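Local coordinates for beta-ketoacyl-[acyl-carrier-protein] synthase FabY (Pseudomonas aeruginosa, PDB 4CW4) that catalyses the condensation of acetyl-CoA with malonyl-ACP to acetoacetyl-ACP, the step that primes fatty acid biosynthesis, at residues A[10-15]-A[489-494]; A[444-449]-A[536-541]. All coordinates share one frame; numbering follows the deposited sequence.

Both contacts lie in the ketosynthase core, and in each a helix packs against a strand. Their centres are 25 Å apart, and their nearest atoms stay about 9 Å from each other without touching. Along the chain the segments alternate: 10-15, 444-449, 489-494, 536-541. The two strands involved are linked laterally, because strand 10-19 pairs with 387-394, that strand with 543-550, and 543-550 with 532-539. Strand 434-437 joins strand 532-539 of interaction 2, its pairing partner, to helix 482-496 of interaction 1, whose side chains touch it. Interaction 1 thus ties the N-terminal end of the chain into the apolar core, whereas interaction 2 lies beside His439 and near Cys286, the probable catalytic residues.

Interaction 1: A[10-15]-A[489-494]; sequences PVIVGF and SALGTF
Strand segment 10-15 passes helix segment 489-494 at a distance set by full-length side chains, the closest CA atoms, those of Phe15 and Leu491, being 9.4 Å apart. The gap is filled by three apolar groups, with Leu491 carrying the whole helix side. Its two methyls divide the work. Leu491 CD1 sits over one face of the Phe15 ring, 4.1 Å from the ring centroid and 21° off the normal, a CH-pi contact displaced toward the rim, where Leu491 CD1 comes within 3.8 Å of Phe15 CD1. The other methyl, Leu491 CD2, meets Ile12 CD1 tip to tip at 4.0 Å. Leucine suits this place because its fork offers one branch to a flat ring and one to an aliphatic end. Ile12 and Phe15 are three residues apart, so in a regular strand they would point to opposite sides; here a classic beta bulge, in which Val13 and Gly14 both face Val371 of strand 366-374, inserts the extra residue that brings both round to the helix. Such helix-on-sheet packing builds the layered alpha/beta core of the thiolase fold. Phe15 CG stands between backbone N and carbonyl carbon (chi1 63°), a setting that turns one ring face to Leu491 CD1, the two side chains running past one another with reversed sense. His386 meets the Phe15 ring edge-to-face, and Ser489 and Ala490, just before Leu491, rest on His437 of strand 434-437.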
ATOM      1  N   PRO A  10      -1.996  -6.111 -23.848  1.00 10.99           N
ATOM      2  CA  PRO A  10      -1.595  -7.019 -22.767  1.00 10.25           C
ATOM      3  C   PRO A  10      -2.283  -8.383 -22.864  1.00  9.94           C
ATOM      4  O   PRO A  10      -3.523  -8.479 -22.783  1.00 11.45           O
ATOM      5  CB  PRO A  10      -2.073  -6.278 -21.502  1.00 11.34           C
ATOM      6  CG  PRO A  10      -2.218  -4.841 -21.922  1.00 10.88           C
ATOM      7  CD  PRO A  10      -2.738  -4.955 -23.316  1.00 11.54           C
ATOM      8  N   VAL A  11      -1.493  -9.434 -23.031  1.00  9.47           N
ATOM      9  CA  VAL A  11      -2.055 -10.778 -23.089  1.00 10.96           C
ATOM     10  C   VAL A  11      -1.615 -11.568 -21.862  1.00  9.43           C
ATOM     11  O   VAL A  11      -0.503 -11.393 -21.361  1.00 10.10           O
ATOM     12  CB  VAL A  11      -1.713 -11.515 -24.397  1.00 12.76           C
ATOM     13  CG1 VAL A  11      -2.311 -10.784 -25.576  1.00 14.20           C
ATOM     14  CG2 VAL A  11      -0.240 -11.694 -24.598  1.00 13.68           C
ATOM     15  N   ILE A  12      -2.522 -12.418 -21.374  1.00  9.74           N
ATOM     16  CA  ILE A  12      -2.275 -13.258 -20.217  1.00 10.23           C
ATOM     17  C   ILE A  12      -1.613 -14.546 -20.687  1.00 10.65           C
ATOM     18  O   ILE A  12      -2.248 -15.344 -21.375  1.00 10.30           O
ATOM     19  CB  ILE A  12      -3.578 -13.589 -19.457  1.00 10.72           C
ATOM     20  CG1 ILE A  12      -4.319 -12.317 -19.032  1.00 11.25           C
ATOM     21  CG2 ILE A  12      -3.259 -14.495 -18.254  1.00  9.68           C
ATOM     22  CD1 ILE A  12      -5.734 -12.572 -18.575  1.00 11.82           C
ATOM     23  N   VAL A  13      -0.336 -14.723 -20.351  1.00  9.76           N
ATOM     24  CA  VAL A  13       0.436 -15.869 -20.826  1.00 10.48           C
ATOM     25  C   VAL A  13       0.649 -16.933 -19.747  1.00  9.73           C
ATOM     26  O   VAL A  13       1.164 -18.020 -20.032  1.00 10.60           O
ATOM     27  CB  VAL A  13       1.803 -15.447 -21.425  1.00 10.40           C
ATOM     28  CG1 VAL A  13       1.597 -14.408 -22.534  1.00 10.57           C
ATOM     29  CG2 VAL A  13       2.752 -14.919 -20.348  1.00 10.91           C
ATOM     30  N   GLY A  14       0.221 -16.642 -18.520  1.00 10.03           N
ATOM     31  CA  GLY A  14       0.326 -17.597 -17.433  1.00  9.46           C
ATOM     32  C   GLY A  14      -0.499 -17.111 -16.265  1.00  9.23           C
ATOM     33  O   GLY A  14      -0.836 -15.936 -16.198  1.00  9.46           O
ATOM     34  N   PHE A  15      -0.826 -18.015 -15.347  1.00  8.47           N
ATOM     35  CA  PHE A  15      -1.561 -17.658 -14.143  1.00  8.81           C
ATOM     36  C   PHE A  15      -1.441 -18.775 -13.140  1.00  9.17           C
ATOM     37  O   PHE A  15      -1.311 -19.947 -13.514  1.00  9.87           O
ATOM     38  CB  PHE A  15      -3.033 -17.333 -14.458  1.00  9.45           C
ATOM     39  CG  PHE A  15      -3.821 -18.490 -15.017  1.00  8.91           C
ATOM     40  CD1 PHE A  15      -3.840 -18.753 -16.366  1.00 10.25           C
ATOM     41  CD2 PHE A  15      -4.565 -19.305 -14.171  1.00  9.52           C
ATOM     42  CE1 PHE A  15      -4.567 -19.820 -16.857  1.00 10.24           C
ATOM     43  CE2 PHE A  15      -5.299 -20.356 -14.650  1.00 10.56           C
ATOM     44  CZ  PHE A  15      -5.281 -20.634 -15.997  1.00 11.07           C
ATOM     45  N   SER A 489     -10.987 -17.124 -12.113  1.00 10.13           N
ATOM     46  CA  SER A 489     -12.192 -17.894 -12.393  1.00  9.98           C
ATOM     47  C   SER A 489     -12.729 -17.590 -13.793  1.00  9.78           C
ATOM     48  O   SER A 489     -13.124 -18.505 -14.525  1.00  9.72           O
ATOM     49  CB  SER A 489     -13.268 -17.632 -11.356  1.00  9.54           C
ATOM     50  OG  SER A 489     -14.432 -18.340 -11.723  1.00 10.34           O
ATOM     51  N   ALA A 490     -12.706 -16.312 -14.173  1.00  9.40           N
ATOM     52  CA  ALA A 490     -13.178 -15.919 -15.496  1.00 10.06           C
ATOM     53  C   ALA A 490     -12.448 -16.690 -16.592  1.00  9.68           C
ATOM     54  O   ALA A 490     -13.040 -17.080 -17.606  1.00 10.61           O
ATOM     55  CB  ALA A 490     -13.010 -14.424 -15.713  1.00 10.12           C
ATOM     56  N   LEU A 491     -11.157 -16.916 -16.397  1.00  9.88           N
ATOM     57  CA  LEU A 491     -10.364 -17.585 -17.411  1.00  9.76           C
ATOM     58  C   LEU A 491     -10.832 -19.016 -17.589  1.00 10.06           C
ATOM     59  O   LEU A 491     -10.746 -19.577 -18.673  1.00 10.46           O
ATOM     60  CB  LEU A 491      -8.889 -17.566 -17.031  1.00 10.05           C
ATOM     61  CG  LEU A 491      -8.271 -16.174 -16.810  1.00 10.99           C
ATOM     62  CD1 LEU A 491      -6.771 -16.301 -16.596  1.00 11.69           C
ATOM     63  CD2 LEU A 491      -8.600 -15.236 -17.989  1.00 10.91           C
ATOM     64  N   GLY A 492     -11.313 -19.598 -16.501  1.00 10.04           N
ATOM     65  CA  GLY A 492     -11.867 -20.933 -16.530  1.00 10.30           C
ATOM     66  C   GLY A 492     -13.151 -21.000 -17.334  1.00 10.62           C
ATOM     67  O   GLY A 492     -13.395 -21.969 -18.061  1.00 11.07           O
ATOM     68  N   THR A 493     -14.005 -19.987 -17.193  1.00 10.41           N
ATOM     69  CA  THR A 493     -15.204 -19.914 -18.041  1.00 11.42           C
ATOM     70  C   THR A 493     -14.829 -19.879 -19.526  1.00 11.58           C
ATOM     71  O   THR A 493     -15.459 -20.548 -20.341  1.00 12.79           O
ATOM     72  CB  THR A 493     -16.096 -18.730 -17.643  1.00 11.99           C
ATOM     73  OG1 THR A 493     -16.630 -18.990 -16.345  1.00 11.23           O
ATOM     74  CG2 THR A 493     -17.249 -18.492 -18.650  1.00 13.20           C
ATOM     75  N   PHE A 494     -13.821 -19.094 -19.887  1.00 11.37           N
ATOM     76  CA  PHE A 494     -13.363 -19.088 -21.269  1.00 11.93           C
ATOM     77  C   PHE A 494     -12.897 -20.487 -21.712  1.00 13.20           C
ATOM     78  O   PHE A 494     -13.192 -20.920 -22.827  1.00 16.18           O
ATOM     79  CB  PHE A 494     -12.212 -18.083 -21.468  1.00 11.81           C
ATOM     80  CG  PHE A 494     -12.602 -16.638 -21.337  1.00 13.07           C
ATOM     81  CD1 PHE A 494     -13.844 -16.182 -21.721  1.00 13.98           C
ATOM     82  CD2 PHE A 494     -11.693 -15.734 -20.809  1.00 14.35           C
ATOM     83  CE1 PHE A 494     -14.182 -14.848 -21.580  1.00 14.86           C
ATOM     84  CE2 PHE A 494     -12.020 -14.418 -20.673  1.00 14.42           C
ATOM     85  CZ  PHE A 494     -13.272 -13.971 -21.068  1.00 15.04           C
TER

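Interaction 2: A[444-449]-A[536-541]; sequences PANRVT and NSKGFG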
ATOM      1  N   PRO A 444     -26.279  -7.405   2.603  1.00 12.32           N
ATOM      2  CA  PRO A 444     -27.555  -6.823   2.179  1.00 13.26           C
ATOM      3  C   PRO A 444     -27.384  -5.536   1.378  1.00 13.44           C
ATOM      4  O   PRO A 444     -28.124  -5.296   0.424  1.00 14.22           O
ATOM      5  CB  PRO A 444     -28.268  -6.560   3.511  1.00 14.97           C
ATOM      6  CG  PRO A 444     -27.755  -7.631   4.401  1.00 15.85           C
ATOM      7  CD  PRO A 444     -26.310  -7.787   4.023  1.00 14.26           C
ATOM      8  N   ALA A 445     -26.414  -4.715   1.761  1.00 13.73           N
ATOM      9  CA  ALA A 445     -26.132  -3.501   1.004  1.00 13.28           C
ATOM     10  C   ALA A 445     -25.606  -3.822  -0.388  1.00 12.26           C
ATOM     11  O   ALA A 445     -26.014  -3.188  -1.365  1.00 12.20           O
ATOM     12  CB  ALA A 445     -25.127  -2.615   1.735  1.00 14.56           C
ATOM     13  N   ASN A 446     -24.700  -4.786  -0.494  1.00 12.03           N
ATOM     14  CA  ASN A 446     -24.096  -5.060  -1.787  1.00 10.02           C
ATOM     15  C   ASN A 446     -25.105  -5.652  -2.762  1.00  9.74           C
ATOM     16  O   ASN A 446     -25.117  -5.308  -3.943  1.00 10.86           O
ATOM     17  CB  ASN A 446     -22.889  -5.994  -1.722  1.00 10.76           C
ATOM     18  CG  ASN A 446     -22.219  -6.114  -3.082  1.00 10.87           C
ATOM     19  OD1 ASN A 446     -21.526  -5.198  -3.513  1.00 11.64           O
ATOM     20  ND2 ASN A 446     -22.476  -7.201  -3.785  1.00 10.32           N
ATOM     21  N   ARG A 447     -25.951  -6.548  -2.291  1.00  9.32           N
ATOM     22  CA  ARG A 447     -26.822  -7.242  -3.242  1.00  9.64           C
ATOM     23  C   ARG A 447     -27.770  -6.270  -3.918  1.00 10.53           C
ATOM     24  O   ARG A 447     -28.067  -6.413  -5.091  1.00 11.28           O
ATOM     25  CB  ARG A 447     -27.574  -8.398  -2.558  1.00 10.02           C
ATOM     26  CG  ARG A 447     -28.687  -7.970  -1.626  1.00 10.35           C
ATOM     27  CD  ARG A 447     -29.226  -9.145  -0.821  1.00 11.40           C
ATOM     28  NE  ARG A 447     -30.472  -8.792  -0.138  1.00 12.53           N
ATOM     29  CZ  ARG A 447     -30.821  -9.148   1.098  1.00 14.34           C
ATOM     30  NH1 ARG A 447     -30.022  -9.876   1.852  1.00 16.62           N
ATOM     31  NH2 ARG A 447     -31.985  -8.765   1.575  1.00 14.94           N
ATOM     32  N   VAL A 448     -28.211  -5.261  -3.172  1.00 10.47           N
ATOM     33  CA  VAL A 448     -29.075  -4.221  -3.733  1.00 10.58           C
ATOM     34  C   VAL A 448     -28.263  -3.217  -4.573  1.00 11.13           C
ATOM     35  O   VAL A 448     -28.563  -2.995  -5.755  1.00 11.98           O
ATOM     36  CB  VAL A 448     -29.866  -3.482  -2.621  1.00 11.74           C
ATOM     37  CG1 VAL A 448     -30.604  -2.260  -3.184  1.00 12.33           C
ATOM     38  CG2 VAL A 448     -30.840  -4.434  -1.962  1.00 12.40           C
ATOM     39  N   THR A 449     -27.243  -2.611  -3.965  1.00 11.25           N
ATOM     40  CA  THR A 449     -26.516  -1.557  -4.669  1.00 11.34           C
ATOM     41  C   THR A 449     -25.778  -2.047  -5.917  1.00 10.71           C
ATOM     42  O   THR A 449     -25.771  -1.361  -6.934  1.00 12.01           O
ATOM     43  CB  THR A 449     -25.528  -0.803  -3.761  1.00 12.51           C
ATOM     44  OG1 THR A 449     -24.561  -1.704  -3.198  1.00 13.98           O
ATOM     45  CG2 THR A 449     -26.263  -0.123  -2.680  1.00 12.26           C
ATOM     46  N   ASN A 536     -15.847  -6.913 -11.545  1.00  8.98           N
ATOM     47  CA  ASN A 536     -16.297  -5.790 -10.750  1.00  9.27           C
ATOM     48  C   ASN A 536     -15.872  -5.893  -9.290  1.00 10.11           C
ATOM     49  O   ASN A 536     -15.964  -6.962  -8.674  1.00 10.15           O
ATOM     50  CB  ASN A 536     -17.815  -5.637 -10.826  1.00 11.10           C
ATOM     51  CG  ASN A 536     -18.258  -4.241 -10.420  1.00 11.67           C
ATOM     52  OD1 ASN A 536     -17.607  -3.247 -10.779  1.00 12.24           O
ATOM     53  ND2 ASN A 536     -19.312  -4.153  -9.617  1.00 13.04           N
ATOM     54  N   SER A 537     -15.391  -4.788  -8.742  0.66  7.81           N
ATOM     55  CA  SER A 537     -14.842  -4.806  -7.387  0.66  8.38           C
ATOM     56  C   SER A 537     -14.959  -3.465  -6.689  0.66  9.50           C
ATOM     57  O   SER A 537     -15.019  -2.387  -7.296  0.66  7.52           O
ATOM     58  CB  SER A 537     -13.378  -5.238  -7.414  0.66  9.35           C
ATOM     59  OG  SER A 537     -12.873  -5.549  -6.132  0.66 12.81           O
ATOM     60  N   LYS A 538     -14.961  -3.521  -5.362  0.66 12.80           N
ATOM     61  CA  LYS A 538     -15.106  -2.311  -4.584  0.66 11.77           C
ATOM     62  C   LYS A 538     -14.624  -2.627  -3.214  0.66 20.49           C
ATOM     63  O   LYS A 538     -14.404  -3.790  -2.833  0.66 13.78           O
ATOM     64  CB  LYS A 538     -16.569  -1.866  -4.481  0.66 21.54           C
ATOM     65  CG  LYS A 538     -17.490  -2.378  -5.577  0.66 26.92           C
ATOM     66  CD  LYS A 538     -18.900  -2.515  -5.110  0.66 11.27           C
ATOM     67  CE  LYS A 538     -19.542  -1.205  -4.819  0.66 10.75           C
ATOM     68  NZ  LYS A 538     -20.928  -1.168  -5.360  0.66 13.42           N
ATOM     69  N   GLY A 539     -14.474  -1.570  -2.452  0.66 19.43           N
ATOM     70  CA  GLY A 539     -14.057  -1.729  -1.100  0.66 22.14           C
ATOM     71  C   GLY A 539     -14.378  -0.451  -0.416  0.66 22.99           C
ATOM     72  O   GLY A 539     -14.789   0.542  -1.019  0.66 22.48           O
ATOM     73  N   PHE A 540     -14.204  -0.529   0.880  1.00 25.40           N
ATOM     74  CA  PHE A 540     -14.110   0.618   1.786  1.00 24.69           C
ATOM     75  C   PHE A 540     -13.293   1.734   1.204  1.00 23.15           C
ATOM     76  O   PHE A 540     -12.402   1.506   0.383  1.00 22.37           O
ATOM     77  CB  PHE A 540     -13.404   0.252   3.115  1.00 24.40           C
ATOM     78  CG  PHE A 540     -14.044  -0.862   3.891  1.00 30.79           C
ATOM     79  CD1 PHE A 540     -15.263  -1.412   3.509  1.00 28.47           C
ATOM     80  CD2 PHE A 540     -13.408  -1.361   5.018  1.00 28.88           C
ATOM     81  CE1 PHE A 540     -15.837  -2.440   4.243  1.00 47.37           C
ATOM     82  CE2 PHE A 540     -13.974  -2.388   5.758  1.00 25.82           C
ATOM     83  CZ  PHE A 540     -15.194  -2.925   5.371  1.00 32.05           C
ATOM     84  N   GLY A 541     -13.587   2.944   1.675  1.00 21.09           N
ATOM     85  CA  GLY A 541     -12.762   4.090   1.406  1.00 19.83           C
ATOM     86  C   GLY A 541     -13.096   4.698   0.072  1.00 16.00           C
ATOM     87  O   GLY A 541     -12.314   5.463  -0.425  1.00 17.30           O
TER
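Ala445 O is held by two donors of Thr449, which lies near Lys538 across the contact: the backbone N at 2.9 Å, as in any helix, and the hydroxyl OG1 at 2.8 Å. The hydroxyl comes from above the carbonyl plane, 41° out of it. Threonine is well placed here, since a chi1 of 59° folds its OG1 back onto the helix and satisfies it there. Across the gap Lys538 NZ lies 4.3 Å from Thr449 OG1, too far for a bond, and the amine is hydrogen-bonded elsewhere. Asn446 OD1 approaches the aliphatic part of Lys538, 4.1 Å from Lys538 CD, as the two side chains cross obliquely. Because Lys538 is modelled in two conformers, these approaches describe one of them. Asn446 has CG anti to the backbone N (chi1 -174°), a torsion that sends its amide out toward the strand; its ND2 bonds to Glu450 OE1. The other oxygen of Glu450 takes the ND2 of Asn536, joining helix and strand through one carboxylate. Nearest side-chain atoms are about 3 Å apart between Asn446 and His439, a predicted active-site residue, and about 7 Å between Lys538 and the inferred nucleophile Cys286, so the contact probably borders the catalytic centre. Helix 444-461 here touches strand 532-539, which is flanked by strands 434-437 and 543-550, while Ser537 packs on helix 482-496.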